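Long-range contact in tRNA-splicing ligase RtcB (Thermus thermophilus, PDB 2EPG), which probably joins RNA ends bearing a 2',3'-cyclic phosphate or 3'-phosphate to 5'-hydroxyl ends, using GTP and manganese, as in other RtcB RNA ligases: residues A[203-217]-A[303-315]. Sequence-based numbering, arbitrary orientation.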
loop_
_atom_site.group_PDB
_atom_site.type_symbol
_atom_site.label_atom_id
_atom_site.label_comp_id
_atom_site.label_asym_id
_atom_site.label_seq_id
_atom_site.Cartn_x
_atom_site.Cartn_y
_atom_site.Cartn_z
ATOM N N GLY A 203 13.362 -12.656 -6.787
ATOM C CA GLY A 203 12.532 -12.491 -5.606
ATOM C C GLY A 203 12.245 -13.770 -4.842
ATOM O O GLY A 203 11.941 -13.721 -3.652
ATOM N N ALA A 204 12.351 -14.914 -5.509
ATOM C CA ALA A 204 12.076 -16.208 -4.879
ATOM C C ALA A 204 12.787 -16.461 -3.544
ATOM O O ALA A 204 12.167 -16.885 -2.574
ATOM C CB ALA A 204 12.397 -17.341 -5.859
ATOM N N PRO A 205 14.105 -16.226 -3.481
ATOM C CA PRO A 205 14.807 -16.459 -2.216
ATOM C C PRO A 205 14.657 -15.299 -1.238
ATOM O O PRO A 205 15.269 -15.297 -0.167
ATOM C CB PRO A 205 16.256 -16.643 -2.662
ATOM C CG PRO A 205 16.362 -15.685 -3.805
ATOM C CD PRO A 205 15.062 -15.941 -4.566
ATOM N N GLN A 206 13.853 -14.306 -1.602
ATOM C CA GLN A 206 13.662 -13.150 -0.730
ATOM C C GLN A 206 12.374 -13.234 0.084
ATOM O O GLN A 206 12.136 -12.398 0.957
ATOM C CB GLN A 206 13.666 -11.858 -1.554
ATOM C CG GLN A 206 14.938 -11.644 -2.392
ATOM C CD GLN A 206 14.899 -10.368 -3.233
ATOM O OE1 GLN A 206 13.952 -10.126 -3.997
ATOM N NE2 GLN A 206 15.937 -9.549 -3.105
ATOM N N ILE A 207 11.546 -14.243 -0.185
ATOM C CA ILE A 207 10.290 -14.368 0.546
ATOM C C ILE A 207 10.572 -14.444 2.032
ATOM O O ILE A 207 11.476 -15.157 2.471
ATOM C CB ILE A 207 9.458 -15.605 0.077
ATOM C CG1 ILE A 207 8.037 -15.535 0.644
ATOM C CG2 ILE A 207 10.105 -16.890 0.514
ATOM C CD1 ILE A 207 7.116 -16.585 0.056
ATOM N N GLY A 208 9.827 -13.665 2.806
ATOM C CA GLY A 208 10.016 -13.664 4.247
ATOM C C GLY A 208 11.047 -12.670 4.724
ATOM O O GLY A 208 11.527 -12.772 5.852
ATOM N N THR A 209 11.386 -11.696 3.886
ATOM C CA THR A 209 12.383 -10.682 4.267
ATOM C C THR A 209 11.822 -9.299 4.008
ATOM O O THR A 209 10.990 -9.119 3.126
ATOM C CB THR A 209 13.689 -10.827 3.465
ATOM O OG1 THR A 209 13.423 -10.595 2.072
ATOM C CG2 THR A 209 14.265 -12.225 3.635
ATOM N N LEU A 210 12.288 -8.328 4.783
ATOM C CA LEU A 210 11.827 -6.953 4.675
ATOM C C LEU A 210 12.389 -6.204 3.477
ATOM O O LEU A 210 11.674 -5.452 2.819
ATOM C CB LEU A 210 12.174 -6.206 5.973
ATOM C CG LEU A 210 11.356 -6.666 7.185
ATOM C CD1 LEU A 210 11.967 -6.180 8.505
ATOM C CD2 LEU A 210 9.940 -6.137 7.016
ATOM N N GLY A 211 13.669 -6.419 3.190
ATOM C CA GLY A 211 14.294 -5.728 2.080
ATOM C C GLY A 211 14.960 -4.472 2.610
ATOM O O GLY A 211 14.978 -4.236 3.813
ATOM N N SER A 212 15.499 -3.651 1.721
ATOM C CA SER A 212 16.170 -2.433 2.146
ATOM C C SER A 212 15.353 -1.207 1.794
ATOM O O SER A 212 14.174 -1.304 1.440
ATOM C CB SER A 212 17.547 -2.343 1.490
ATOM O OG SER A 212 18.312 -3.503 1.780
ATOM N N GLY A 213 15.988 -0.046 1.886
ATOM C CA GLY A 213 15.286 1.181 1.582
ATOM C C GLY A 213 14.390 1.515 2.750
ATOM O O GLY A 213 14.774 1.324 3.902
ATOM N N ASN A 214 13.186 1.986 2.457
ATOM C CA ASN A 214 12.245 2.350 3.501
ATOM C C ASN A 214 11.348 1.211 3.988
ATOM O O ASN A 214 10.195 1.438 4.354
ATOM C CB ASN A 214 11.390 3.525 3.020
ATOM C CG ASN A 214 12.153 4.846 3.037
ATOM O OD1 ASN A 214 13.361 4.891 2.756
ATOM N ND2 ASN A 214 11.448 5.933 3.355
ATOM N N HIS A 215 11.869 -0.012 3.995
ATOM C CA HIS A 215 11.089 -1.153 4.476
ATOM C C HIS A 215 11.515 -1.475 5.904
ATOM O O HIS A 215 12.693 -1.391 6.247
ATOM C CB HIS A 215 11.282 -2.380 3.574
ATOM C CG HIS A 215 10.799 -2.176 2.172
ATOM N ND1 HIS A 215 9.532 -1.718 1.882
ATOM C CD2 HIS A 215 11.414 -2.363 0.979
ATOM C CE1 HIS A 215 9.386 -1.629 0.572
ATOM N NE2 HIS A 215 10.514 -2.014 0.001
ATOM N N PHE A 216 10.552 -1.850 6.736
ATOM C CA PHE A 216 10.844 -2.145 8.125
ATOM C C PHE A 216 9.650 -2.798 8.796
ATOM O O PHE A 216 8.592 -3.008 8.200
ATOM C CB PHE A 216 11.158 -0.848 8.862
ATOM C CG PHE A 216 10.048 0.157 8.781
ATOM C CD1 PHE A 216 9.028 0.164 9.722
ATOM C CD2 PHE A 216 9.965 1.028 7.702
ATOM C CE1 PHE A 216 7.934 1.016 9.588
ATOM C CE2 PHE A 216 8.877 1.884 7.557
ATOM C CZ PHE A 216 7.857 1.878 8.503
ATOM N N LEU A 217 9.843 -3.095 10.064
ATOM C CA LEU A 217 8.818 -3.687 10.876
ATOM C C LEU A 217 8.954 -2.948 12.197
ATOM O O LEU A 217 10.064 -2.673 12.630
ATOM C CB LEU A 217 9.121 -5.170 11.016
ATOM C CG LEU A 217 8.608 -6.049 12.146
ATOM C CD1 LEU A 217 8.799 -7.508 11.749
ATOM C CD2 LEU A 217 9.358 -5.740 13.436
ATOM N N PHE A 303 2.833 -12.301 -4.349
ATOM C CA PHE A 303 4.095 -12.620 -3.716
ATOM C C PHE A 303 4.285 -11.667 -2.542
ATOM O O PHE A 303 4.681 -12.074 -1.442
ATOM C CB PHE A 303 5.252 -12.464 -4.712
ATOM C CG PHE A 303 6.603 -12.758 -4.115
ATOM C CD1 PHE A 303 6.943 -14.049 -3.733
ATOM C CD2 PHE A 303 7.526 -11.742 -3.919
ATOM C CE1 PHE A 303 8.186 -14.322 -3.167
ATOM C CE2 PHE A 303 8.769 -12.004 -3.352
ATOM C CZ PHE A 303 9.098 -13.298 -2.976
ATOM N N ALA A 304 3.990 -10.393 -2.772
ATOM C CA ALA A 304 4.126 -9.399 -1.701
ATOM C C ALA A 304 3.152 -9.736 -0.567
ATOM O O ALA A 304 3.492 -9.625 0.607
ATOM C CB ALA A 304 3.857 -7.971 -2.243
ATOM N N PHE A 305 1.934 -10.145 -0.905
ATOM C CA PHE A 305 0.986 -10.503 0.144
ATOM C C PHE A 305 1.555 -11.653 0.988
ATOM O O PHE A 305 1.475 -11.632 2.208
ATOM C CB PHE A 305 -0.361 -10.932 -0.458
ATOM C CG PHE A 305 -1.289 -9.779 -0.782
ATOM C CD1 PHE A 305 -1.971 -9.743 -1.995
ATOM C CD2 PHE A 305 -1.499 -8.749 0.135
ATOM C CE1 PHE A 305 -2.846 -8.707 -2.295
ATOM C CE2 PHE A 305 -2.369 -7.708 -0.152
ATOM C CZ PHE A 305 -3.047 -7.684 -1.373
ATOM N N ALA A 306 2.142 -12.652 0.326
ATOM C CA ALA A 306 2.708 -13.824 1.004
ATOM C C ALA A 306 3.893 -13.453 1.852
ATOM O O ALA A 306 4.098 -13.996 2.939
ATOM C CB ALA A 306 3.116 -14.875 -0.020
ATOM N N ASN A 307 4.690 -12.528 1.346
ATOM C CA ASN A 307 5.863 -12.072 2.067
ATOM C C ASN A 307 5.470 -11.458 3.418
ATOM O O ASN A 307 6.117 -11.716 4.441
ATOM C CB ASN A 307 6.622 -11.039 1.226
ATOM C CG ASN A 307 7.929 -10.635 1.866
ATOM O OD1 ASN A 307 8.668 -11.485 2.351
ATOM N ND2 ASN A 307 8.230 -9.341 1.863
ATOM N N ARG A 308 4.427 -10.628 3.420
ATOM C CA ARG A 308 3.993 -10.006 4.663
ATOM C C ARG A 308 3.375 -11.072 5.572
ATOM O O ARG A 308 3.548 -11.036 6.791
ATOM C CB ARG A 308 2.996 -8.871 4.380
ATOM C CG ARG A 308 3.649 -7.648 3.713
ATOM C CD ARG A 308 2.786 -6.382 3.805
ATOM N NE ARG A 308 1.582 -6.415 2.972
ATOM C CZ ARG A 308 1.514 -5.978 1.717
ATOM N NH1 ARG A 308 0.371 -6.050 1.060
ATOM N NH2 ARG A 308 2.584 -5.473 1.113
ATOM N N GLN A 309 2.661 -12.023 4.979
ATOM C CA GLN A 309 2.060 -13.083 5.760
ATOM C C GLN A 309 3.164 -13.874 6.468
ATOM O O GLN A 309 3.038 -14.178 7.656
ATOM C CB GLN A 309 1.242 -14.019 4.859
ATOM C CG GLN A 309 0.649 -15.228 5.590
ATOM C CD GLN A 309 -0.371 -14.839 6.677
ATOM O OE1 GLN A 309 -1.241 -13.994 6.456
ATOM N NE2 GLN A 309 -0.272 -15.470 7.838
ATOM N N LEU A 310 4.253 -14.173 5.753
ATOM C CA LEU A 310 5.357 -14.944 6.335
ATOM C C LEU A 310 6.004 -14.176 7.463
ATOM O O LEU A 310 6.297 -14.727 8.516
ATOM C CB LEU A 310 6.440 -15.271 5.285
ATOM C CG LEU A 310 6.945 -16.724 5.179
ATOM C CD1 LEU A 310 8.313 -16.759 4.478
ATOM C CD2 LEU A 310 7.038 -17.373 6.554
ATOM N N ILE A 311 6.244 -12.893 7.238
ATOM C CA ILE A 311 6.861 -12.068 8.266
ATOM C C ILE A 311 5.984 -12.045 9.514
ATOM O O ILE A 311 6.484 -12.125 10.634
ATOM C CB ILE A 311 7.102 -10.635 7.744
ATOM C CG1 ILE A 311 8.146 -10.676 6.616
ATOM C CG2 ILE A 311 7.605 -9.728 8.883
ATOM C CD1 ILE A 311 8.335 -9.365 5.876
ATOM N N ALA A 312 4.674 -11.955 9.320
ATOM C CA ALA A 312 3.753 -11.934 10.451
ATOM C C ALA A 312 3.883 -13.233 11.242
ATOM O O ALA A 312 3.824 -13.222 12.473
ATOM C CB ALA A 312 2.314 -11.749 9.965
ATOM N N HIS A 313 4.074 -14.347 10.539
ATOM C CA HIS A 313 4.229 -15.641 11.208
ATOM C C HIS A 313 5.477 -15.598 12.094
ATOM O O HIS A 313 5.440 -16.028 13.248
ATOM C CB HIS A 313 4.355 -16.781 10.176
ATOM C CG HIS A 313 4.513 -18.138 10.792
ATOM N ND1 HIS A 313 3.484 -18.787 11.445
ATOM C CD2 HIS A 313 5.589 -18.958 10.881
ATOM C CE1 HIS A 313 3.918 -19.946 11.908
ATOM N NE2 HIS A 313 5.193 -20.074 11.581
ATOM N N PHE A 314 6.575 -15.067 11.552
ATOM C CA PHE A 314 7.817 -14.948 12.305
ATOM C C PHE A 314 7.672 -13.976 13.469
ATOM O O PHE A 314 8.324 -14.137 14.488
ATOM C CB PHE A 314 8.983 -14.453 11.416
ATOM C CG PHE A 314 9.303 -15.352 10.249
ATOM C CD1 PHE A 314 9.041 -16.724 10.302
ATOM C CD2 PHE A 314 9.904 -14.829 9.104
ATOM C CE1 PHE A 314 9.375 -17.565 9.228
ATOM C CE2 PHE A 314 10.249 -15.654 8.025
ATOM C CZ PHE A 314 9.980 -17.031 8.088
ATOM N N VAL A 315 6.844 -12.944 13.311
ATOM C CA VAL A 315 6.668 -11.987 14.385
ATOM C C VAL A 315 6.019 -12.720 15.553
ATOM O O VAL A 315 6.443 -12.574 16.702
ATOM C CB VAL A 315 5.795 -10.790 13.950
ATOM C CG1 VAL A 315 5.313 -10.005 15.176
ATOM C CG2 VAL A 315 6.605 -9.870 13.029
#
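G208 O sits at the edge of the F314 ring, in its plane and 3.8 Å from F314 CE2, while L310 O lies over one face, 3.5 Å above the plane and offset toward the rim. The ring of F303, by contrast, is met obliquely by G203 O and I207 CB. The amide of N307 is the third flat group: T209 O lies in its plane, 3.0 Å from N307 ND2, and completes a fairly straight bond of 159°. With N307 CG anti to the backbone N (chi1 -174°), the amide reaches from helix 288-321 to the type II turn Q206-T209, a worked example of a side-chain amide bonding to the main chain of a turn through both its carbonyl and its NH2. Its OD1 takes G208 N, in a bent bond whose modelled 2.5 Å is doubtfully short, and, weakly, T209 N. Replacing N307 by alanine would probably leave both N-H groups and T209 O without their partners on the helix, and the turn freer to shift. L310 CD1 lies 3.5 Å from G208 CA, where a side chain on G208 would clash. Further along, the L217 and V315 side chains run past each other in opposite directions, L217 CD1 and V315 CG2 at a tight 3.5 Å. Hydrogen bonds from a buried amide thus combine with apolar contacts, I207 on F303 and L310, L210 and L217 on I311, joining loop to helix just before N214-L217, predicted to bind GMP, with H215 also a predicted manganese ligand.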